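Local coordinates for competence damage-inducible protein A (Klebsiella pneumoniae subsp. pneumoniae MGH 78578, PDB 5V01) that is of unknown function but belongs to the CinA family of competence- and damage-inducible proteins, whose relatives probably act as nicotinamide-nucleotide amidohydrolases, at residues D9-N14 / V154-R159; R32-E37 / Y58-V63. All blocks are in the same frame, centred on the assembly; numbering follows the deposited sequence. Where two conformers were deposited one is given.

Contact 1: residues D9-N14 / V154-R159; sequences DSDANN and VAKAVR
NH2 of R159, in one of the residue's two deposited conformers, is gripped from the N-terminal loop by the carboxylate of D11, with OD1 2.7 Å from NH2 in a salt bridge whose hydrogen bond is clearly bent, 143° at the hydrogen. OD1 is met on its anti side, and the two side chains cross at about a right angle with the carboxylate and guanidinium planes 61° apart. A water links the same NH2, weakly, to OD1 of D9 and the carbonyl of K156, while D9 OD1 itself stays 4.4 Å from R159 NH2, beyond a direct bridge. The loop lies across one guanidinium face: S10 O is 3.1 Å from R159 NE, but at an angle too poor for a hydrogen bond, and CA of D11 sits above the plane toward its rim. In the plane, a second water accepts from NE and joins it to S10 N and N13 ND2. A third water donates to N13 O, 2.8 Å from the water oxygen, and accepts from R159 NH1. R159 CD lies 3.4 Å from N13 O and against N13 CB; from there the bend at chi3 of R159 (52°) turns the guanidinium under S10 and D11. The loop is shaped by a type I turn from S10 to N13 and an ST turn, A12 N donating to S10 OG; N13 ND2 also bonds E7 O. The contact lies at the surface, where R159, rising from helix 150-169 and touching T15 and L18 of helix 15-29, fastens the loop that leads into that helix; N14, its N-cap, bonds E17 N.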
ATOM      1  N   ASP A   9      -7.163  -4.362 -21.160  1.00 24.57           N
ATOM      2  CA  ASP A   9      -6.001  -5.216 -20.823  1.00 24.88           C
ATOM      3  C   ASP A   9      -5.010  -5.182 -21.977  1.00 28.14           C
ATOM      4  O   ASP A   9      -5.048  -6.033 -22.869  1.00 29.08           O
ATOM      5  CB  ASP A   9      -6.420  -6.668 -20.565  1.00 26.74           C
ATOM      6  CG  ASP A   9      -5.234  -7.563 -20.171  1.00 31.57           C
ATOM      7  OD1 ASP A   9      -4.262  -7.055 -19.561  1.00 32.81           O
ATOM      8  OD2 ASP A   9      -5.267  -8.776 -20.485  1.00 34.12           O
ATOM      9  N   SER A  10      -4.129  -4.183 -21.949  1.00 26.93           N
ATOM     10  CA  SER A  10      -3.271  -3.888 -23.089  1.00 26.65           C
ATOM     11  C   SER A  10      -1.959  -3.309 -22.638  1.00 24.09           C
ATOM     12  O   SER A  10      -1.944  -2.355 -21.866  1.00 24.79           O
ATOM     13  CB  SER A  10      -3.950  -2.868 -23.997  1.00 28.50           C
ATOM     14  OG  SER A  10      -3.152  -2.594 -25.141  1.00 30.25           O
ATOM     15  N   ASP A  11      -0.867  -3.849 -23.174  1.00 29.35           N
ATOM     16  CA  ASP A  11       0.470  -3.292 -22.967  1.00 32.91           C
ATOM     17  C   ASP A  11       0.642  -1.921 -23.633  1.00 26.53           C
ATOM     18  O   ASP A  11       1.618  -1.228 -23.361  1.00 29.61           O
ATOM     19  CB  ASP A  11       1.549  -4.272 -23.463  1.00 43.31           C
ATOM     20  CG  ASP A  11       1.607  -5.568 -22.638  1.00 56.05           C
ATOM     21  OD1 ASP A  11       0.802  -5.747 -21.696  1.00 59.42           O
ATOM     22  OD2 ASP A  11       2.466  -6.422 -22.937  1.00 71.94           O
ATOM     23  N   ALA A  12      -0.297  -1.542 -24.501  1.00 26.04           N
ATOM     24  CA  ALA A  12      -0.366  -0.191 -25.068  1.00 22.50           C
ATOM     25  C   ALA A  12      -0.887   0.876 -24.093  1.00 19.57           C
ATOM     26  O   ALA A  12      -0.838   2.067 -24.407  1.00 23.13           O
ATOM     27  CB  ALA A  12      -1.223  -0.203 -26.323  1.00 24.79           C
ATOM     28  N   ASN A  13      -1.396   0.464 -22.935  1.00 18.18           N
ATOM     29  CA  ASN A  13      -1.702   1.408 -21.837  1.00 16.70           C
ATOM     30  C   ASN A  13      -0.473   1.650 -20.994  1.00 16.26           C
ATOM     31  O   ASN A  13       0.434   0.808 -20.941  1.00 19.77           O
ATOM     32  CB  ASN A  13      -2.823   0.891 -20.930  1.00 17.28           C
ATOM     33  CG  ASN A  13      -4.164   0.806 -21.632  1.00 19.54           C
ATOM     34  OD1 ASN A  13      -4.507   1.662 -22.444  1.00 19.69           O
ATOM     35  ND2 ASN A  13      -4.943  -0.219 -21.292  1.00 22.43           N
ATOM     36  N   ASN A  14      -0.442   2.828 -20.375  1.00 15.99           N
ATOM     37  CA  ASN A  14       0.661   3.217 -19.506  1.00 15.44           C
ATOM     38  C   ASN A  14       0.078   3.630 -18.148  1.00 15.44           C
ATOM     39  O   ASN A  14      -0.839   4.444 -18.056  1.00 13.91           O
ATOM     40  CB  ASN A  14       1.433   4.377 -20.121  1.00 18.26           C
ATOM     41  CG  ASN A  14       2.502   4.899 -19.200  1.00 20.00           C
ATOM     42  OD1 ASN A  14       2.256   5.838 -18.418  1.00 19.05           O
ATOM     43  ND2 ASN A  14       3.690   4.275 -19.247  1.00 22.69           N
ATOM     44  N   VAL A 154       1.981  -8.625 -11.630  1.00 15.10           N
ATOM     45  CA  VAL A 154       1.622  -7.503 -10.769  1.00 14.62           C
ATOM     46  C   VAL A 154       1.426  -6.213 -11.576  1.00 15.18           C
ATOM     47  O   VAL A 154       0.446  -5.490 -11.389  1.00 13.77           O
ATOM     48  CB  VAL A 154       2.661  -7.340  -9.625  1.00 14.88           C
ATOM     49  CG1 VAL A 154       2.513  -6.011  -8.911  1.00 16.26           C
ATOM     50  CG2 VAL A 154       2.563  -8.500  -8.633  1.00 15.29           C
ATOM     51  N   ALA A 155       2.370  -5.907 -12.462  1.00 14.42           N
ATOM     52  CA  ALA A 155       2.297  -4.663 -13.239  1.00 15.38           C
ATOM     53  C   ALA A 155       1.050  -4.681 -14.144  1.00 14.61           C
ATOM     54  O   ALA A 155       0.337  -3.689 -14.251  1.00 14.75           O
ATOM     55  CB  ALA A 155       3.562  -4.463 -14.063  1.00 17.49           C
ATOM     56  N   LYS A 156       0.789  -5.827 -14.770  1.00 14.01           N
ATOM     57  CA  LYS A 156      -0.412  -5.970 -15.608  1.00 15.97           C
ATOM     58  C   LYS A 156      -1.701  -5.797 -14.819  1.00 14.88           C
ATOM     59  O   LYS A 156      -2.667  -5.208 -15.301  1.00 14.28           O
ATOM     60  CB  LYS A 156      -0.412  -7.325 -16.304  1.00 17.54           C
ATOM     61  CG  LYS A 156       0.605  -7.436 -17.438  1.00 20.99           C
ATOM     62  CD  LYS A 156       0.629  -8.848 -17.997  1.00 22.18           C
ATOM     63  CE  LYS A 156       1.507  -8.943 -19.238  1.00 24.60           C
ATOM     64  NZ  LYS A 156       1.558 -10.333 -19.749  1.00 29.62           N
ATOM     65  N   ALA A 157      -1.725  -6.344 -13.611  1.00 12.62           N
ATOM     66  CA  ALA A 157      -2.925  -6.277 -12.787  1.00 12.47           C
ATOM     67  C   ALA A 157      -3.196  -4.856 -12.317  1.00 12.63           C
ATOM     68  O   ALA A 157      -4.321  -4.392 -12.326  1.00 12.49           O
ATOM     69  CB  ALA A 157      -2.784  -7.205 -11.589  1.00 12.77           C
ATOM     70  N   VAL A 158      -2.147  -4.142 -11.930  1.00 11.80           N
ATOM     71  CA  VAL A 158      -2.295  -2.740 -11.560  1.00 11.86           C
ATOM     72  C   VAL A 158      -2.827  -1.918 -12.752  1.00 11.88           C
ATOM     73  O   VAL A 158      -3.767  -1.132 -12.602  1.00 11.64           O
ATOM     74  CB  VAL A 158      -0.943  -2.151 -11.070  1.00 11.75           C
ATOM     75  CG1 VAL A 158      -1.015  -0.626 -10.965  1.00 13.33           C
ATOM     76  CG2 VAL A 158      -0.559  -2.778  -9.715  1.00 12.51           C
ATOM     77  N   ARG A 159      -2.232  -2.113 -13.927  0.50 11.97           N
ATOM     78  CA  ARG A 159      -2.657  -1.395 -15.128  0.50 12.95           C
ATOM     79  C   ARG A 159      -4.125  -1.720 -15.460  0.50 13.34           C
ATOM     80  O   ARG A 159      -4.913  -0.827 -15.783  0.50 14.25           O
ATOM     81  CB  ARG A 159      -1.740  -1.752 -16.298  0.50 15.11           C
ATOM     82  CG  ARG A 159      -1.514  -0.667 -17.336  0.50 18.09           C
ATOM     83  CD  ARG A 159      -0.530  -1.192 -18.370  0.50 21.41           C
ATOM     84  NE  ARG A 159      -0.972  -2.487 -18.885  0.50 23.60           N
ATOM     85  CZ  ARG A 159      -0.178  -3.419 -19.397  0.50 25.05           C
ATOM     86  NH1 ARG A 159       1.130  -3.215 -19.488  0.50 28.68           N
ATOM     87  NH2 ARG A 159      -0.701  -4.560 -19.829  0.50 25.01           N
TER
HETATM   88  O   HOH W   1      -3.149  -5.056 -18.077  1.00 19.44           O
HETATM   89  O   HOH W   2      -4.204  -2.543 -19.177  1.00 22.55           O
HETATM   90  O   HOH W   3       2.837  -0.496 -20.232  1.00 37.58           O

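Contact 2: residues R32-E37 / Y58-V63; sequences RLTTAE and YDTGVV
Over one face of the R32 guanidinium lies the backbone N of Y58, while D59 and a water occupy its edge. R32 NH2 reaches D59 OD2 at 2.9 Å in a salt bridge, the donor standing above the carboxylate plane, and the water accepts from NE and donates to OD2; R32 NH2 also bonds A55 O. The Y58 ring carries T60 N over one face, toward the rim, and T35 OG1 at its edge. CG anti to the backbone N (chi1 179°) lays the Y58 ring along the strand pair, bringing OH to 2.8 Å from T35 OG1. Y58 CD2 lies 3.2 Å from L33 O, which accepts a hydrogen bond from a water that in turn accepts from T60 N, so that the water bridges the two strands. Strands 33-37 and 58-63 run parallel, 8° apart, as the two strands of a beta-alpha-beta unit whose crossover helix is 43-50. T35 O accepts from V62 N at 3.0 Å, and V62 O from E37 N. T60 O receives a weak bond from T35 N and a shorter one from T34 OG1, 2.7 Å from that oxygen. CA of G61 lies 3.2 Å from Y58 OH. A water lies within bonding distance of T35 OG1, E37 OE2 and V62 O, with more acceptors in reach than protons; the glutamate carboxylate is further held by T40 OG1 and by the backbone N of L44 and A45. On the sheet face bearing A36 and V62, A36 CB meets V62 CG2 at 3.8 Å, beside I99 of helix 89-103 and L74 of helix 67-74. Along G61-V63 the sheet continues, antiparallel, into the second subunit, V62 packing on V62 of that chain.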
ATOM      1  N   ARG A  32     -13.829  10.178  -4.169  1.00 14.75           N
ATOM      2  CA  ARG A  32     -12.611   9.695  -3.554  1.00 14.80           C
ATOM      3  C   ARG A  32     -12.533   8.187  -3.692  1.00 13.62           C
ATOM      4  O   ARG A  32     -13.538   7.476  -3.581  1.00 14.70           O
ATOM      5  CB  ARG A  32     -12.542  10.115  -2.086  1.00 16.71           C
ATOM      6  CG  ARG A  32     -12.534  11.619  -1.951  1.00 19.57           C
ATOM      7  CD  ARG A  32     -12.263  12.073  -0.537  1.00 20.93           C
ATOM      8  NE  ARG A  32     -10.864  11.885  -0.168  1.00 21.55           N
ATOM      9  CZ  ARG A  32      -9.849  12.663  -0.552  1.00 22.07           C
ATOM     10  NH1 ARG A  32     -10.034  13.725  -1.345  1.00 21.70           N
ATOM     11  NH2 ARG A  32      -8.620  12.387  -0.121  1.00 22.23           N
ATOM     12  N   LEU A  33     -11.321   7.728  -3.944  1.00 12.58           N
ATOM     13  CA  LEU A  33     -10.986   6.336  -4.213  1.00 11.52           C
ATOM     14  C   LEU A  33     -10.180   5.776  -3.041  1.00 11.10           C
ATOM     15  O   LEU A  33      -9.375   6.493  -2.444  1.00 12.18           O
ATOM     16  CB  LEU A  33     -10.117   6.312  -5.474  1.00 11.64           C
ATOM     17  CG  LEU A  33      -9.528   4.986  -5.931  1.00 11.85           C
ATOM     18  CD1 LEU A  33     -10.609   3.982  -6.344  1.00 12.42           C
ATOM     19  CD2 LEU A  33      -8.567   5.249  -7.091  1.00 12.96           C
ATOM     20  N   THR A  34     -10.333   4.479  -2.783  1.00 10.86           N
ATOM     21  CA  THR A  34      -9.524   3.741  -1.798  1.00 10.32           C
ATOM     22  C   THR A  34      -9.213   2.367  -2.386  1.00  9.54           C
ATOM     23  O   THR A  34      -9.891   1.903  -3.314  1.00 11.15           O
ATOM     24  CB  THR A  34     -10.249   3.630  -0.463  1.00 10.94           C
ATOM     25  OG1 THR A  34      -9.379   3.103   0.507  1.00 12.47           O
ATOM     26  CG2 THR A  34     -11.464   2.768  -0.532  1.00 11.51           C
ATOM     27  N   THR A  35      -8.163   1.737  -1.870  1.00  9.50           N
ATOM     28  CA  THR A  35      -7.680   0.475  -2.419  1.00  9.87           C
ATOM     29  C   THR A  35      -7.325  -0.537  -1.357  1.00  9.84           C
ATOM     30  O   THR A  35      -6.804  -0.182  -0.286  1.00  9.52           O
ATOM     31  CB  THR A  35      -6.447   0.676  -3.322  1.00 10.78           C
ATOM     32  OG1 THR A  35      -5.377   1.285  -2.593  1.00 11.66           O
ATOM     33  CG2 THR A  35      -6.780   1.477  -4.544  1.00 11.17           C
ATOM     34  N   ALA A  36      -7.551  -1.807  -1.689  1.00  9.37           N
ATOM     35  CA  ALA A  36      -7.132  -2.939  -0.852  1.00  9.58           C
ATOM     36  C   ALA A  36      -6.447  -3.952  -1.757  1.00  9.73           C
ATOM     37  O   ALA A  36      -7.015  -4.391  -2.751  1.00 11.55           O
ATOM     38  CB  ALA A  36      -8.318  -3.582  -0.137  1.00 10.77           C
ATOM     39  N   GLU A  37      -5.220  -4.320  -1.409  1.00  9.44           N
ATOM     40  CA  GLU A  37      -4.387  -5.183  -2.232  1.00  9.99           C
ATOM     41  C   GLU A  37      -3.855  -6.346  -1.441  1.00 10.37           C
ATOM     42  O   GLU A  37      -3.707  -6.277  -0.222  1.00 11.93           O
ATOM     43  CB  GLU A  37      -3.173  -4.366  -2.713  1.00 11.28           C
ATOM     44  CG  GLU A  37      -3.511  -3.214  -3.629  1.00 11.31           C
ATOM     45  CD  GLU A  37      -2.265  -2.423  -3.998  1.00 10.64           C
ATOM     46  OE1 GLU A  37      -1.423  -2.942  -4.774  1.00 10.29           O
ATOM     47  OE2 GLU A  37      -2.158  -1.276  -3.535  1.00 11.14           O
ATOM     48  N   TYR A  58      -7.580  10.707  -3.125  1.00 14.34           N
ATOM     49  CA  TYR A  58      -7.165   9.424  -2.522  1.00 13.67           C
ATOM     50  C   TYR A  58      -6.444   9.687  -1.239  1.00 14.74           C
ATOM     51  O   TYR A  58      -5.577  10.575  -1.169  1.00 17.66           O
ATOM     52  CB  TYR A  58      -6.199   8.708  -3.474  1.00 14.26           C
ATOM     53  CG  TYR A  58      -5.656   7.365  -2.989  1.00 12.57           C
ATOM     54  CD1 TYR A  58      -4.474   7.275  -2.279  1.00 13.22           C
ATOM     55  CD2 TYR A  58      -6.315   6.197  -3.287  1.00 13.43           C
ATOM     56  CE1 TYR A  58      -3.984   6.051  -1.860  1.00 13.44           C
ATOM     57  CE2 TYR A  58      -5.845   4.981  -2.892  1.00 13.40           C
ATOM     58  CZ  TYR A  58      -4.677   4.895  -2.168  1.00 12.10           C
ATOM     59  OH  TYR A  58      -4.185   3.665  -1.800  1.00 11.99           O
ATOM     60  N   ASP A  59      -6.757   8.916  -0.214  1.00 13.91           N
ATOM     61  CA  ASP A  59      -5.882   8.968   0.945  1.00 16.48           C
ATOM     62  C   ASP A  59      -5.637   7.697   1.710  1.00 13.24           C
ATOM     63  O   ASP A  59      -4.729   7.726   2.507  1.00 12.88           O
ATOM     64  CB  ASP A  59      -6.316  10.074   1.887  1.00 20.82           C
ATOM     65  CG  ASP A  59      -7.724   9.910   2.350  1.00 20.62           C
ATOM     66  OD1 ASP A  59      -8.068   8.803   2.755  1.00 19.41           O
ATOM     67  OD2 ASP A  59      -8.482  10.906   2.322  1.00 28.44           O
ATOM     68  N   THR A  60      -6.350   6.600   1.428  1.00 11.64           N
ATOM     69  CA  THR A  60      -6.165   5.364   2.169  1.00 11.49           C
ATOM     70  C   THR A  60      -6.003   4.151   1.261  1.00 10.16           C
ATOM     71  O   THR A  60      -6.839   3.907   0.388  1.00 11.14           O
ATOM     72  CB  THR A  60      -7.357   5.143   3.109  1.00 14.82           C
ATOM     73  OG1 THR A  60      -7.459   6.247   4.021  1.00 16.97           O
ATOM     74  CG2 THR A  60      -7.233   3.844   3.920  1.00 17.04           C
ATOM     75  N   GLY A  61      -4.958   3.381   1.509  1.00  9.84           N
ATOM     76  CA  GLY A  61      -4.786   2.074   0.927  1.00  9.79           C
ATOM     77  C   GLY A  61      -4.325   1.093   1.976  1.00  9.33           C
ATOM     78  O   GLY A  61      -3.628   1.462   2.911  1.00  9.99           O
ATOM     79  N   VAL A  62      -4.664  -0.165   1.778  1.00  8.35           N
ATOM     80  CA  VAL A  62      -4.115  -1.230   2.590  1.00  8.88           C
ATOM     81  C   VAL A  62      -3.533  -2.341   1.751  1.00  8.73           C
ATOM     82  O   VAL A  62      -3.954  -2.563   0.603  1.00  9.10           O
ATOM     83  CB  VAL A  62      -5.124  -1.809   3.607  1.00  9.35           C
ATOM     84  CG1 VAL A  62      -5.701  -0.703   4.475  1.00 10.42           C
ATOM     85  CG2 VAL A  62      -6.251  -2.588   2.921  1.00 10.40           C
ATOM     86  N   VAL A  63      -2.561  -3.035   2.346  1.00  8.34           N
ATOM     87  CA  VAL A  63      -1.974  -4.244   1.806  1.00  8.20           C
ATOM     88  C   VAL A  63      -2.197  -5.309   2.869  1.00  8.65           C
ATOM     89  O   VAL A  63      -1.715  -5.192   3.994  1.00 10.40           O
ATOM     90  CB  VAL A  63      -0.480  -4.053   1.518  1.00  9.12           C
ATOM     91  CG1 VAL A  63       0.120  -5.337   0.979  1.00 11.73           C
ATOM     92  CG2 VAL A  63      -0.309  -2.929   0.543  1.00 10.30           C
TER
HETATM   93  O   HOH W   4     -10.678   9.537   1.466  0.50 44.25           O
HETATM   94  O   HOH W   5      -8.916   6.932   0.113  1.00 14.37           O
HETATM   95  O   HOH W   6      -3.772  -0.534  -1.475  1.00 12.07           O

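Overall arrangement
Both contacts belong to one compact fold built round a five-stranded mixed sheet, and their centres lie 19 Å apart; the nearest atoms come to about 5 Å without touching. Contact 1 joins the N-terminal loop, before helix 15-29, to the last helix, 150-169. Contact 2 falls between these segments in sequence and pairs strand 33-37 with an outermost strand of the chain's sheet, 58-64. One is a hydrated surface fastening, the other a largely buried part of the core. Helix 43-50 links them: V158 packs on its N43 and L44, while T35 packs on L44 and L48. Contact 1 thus closes the chain over the outside of the fold, while contact 2 builds the sheet at the dimer edge.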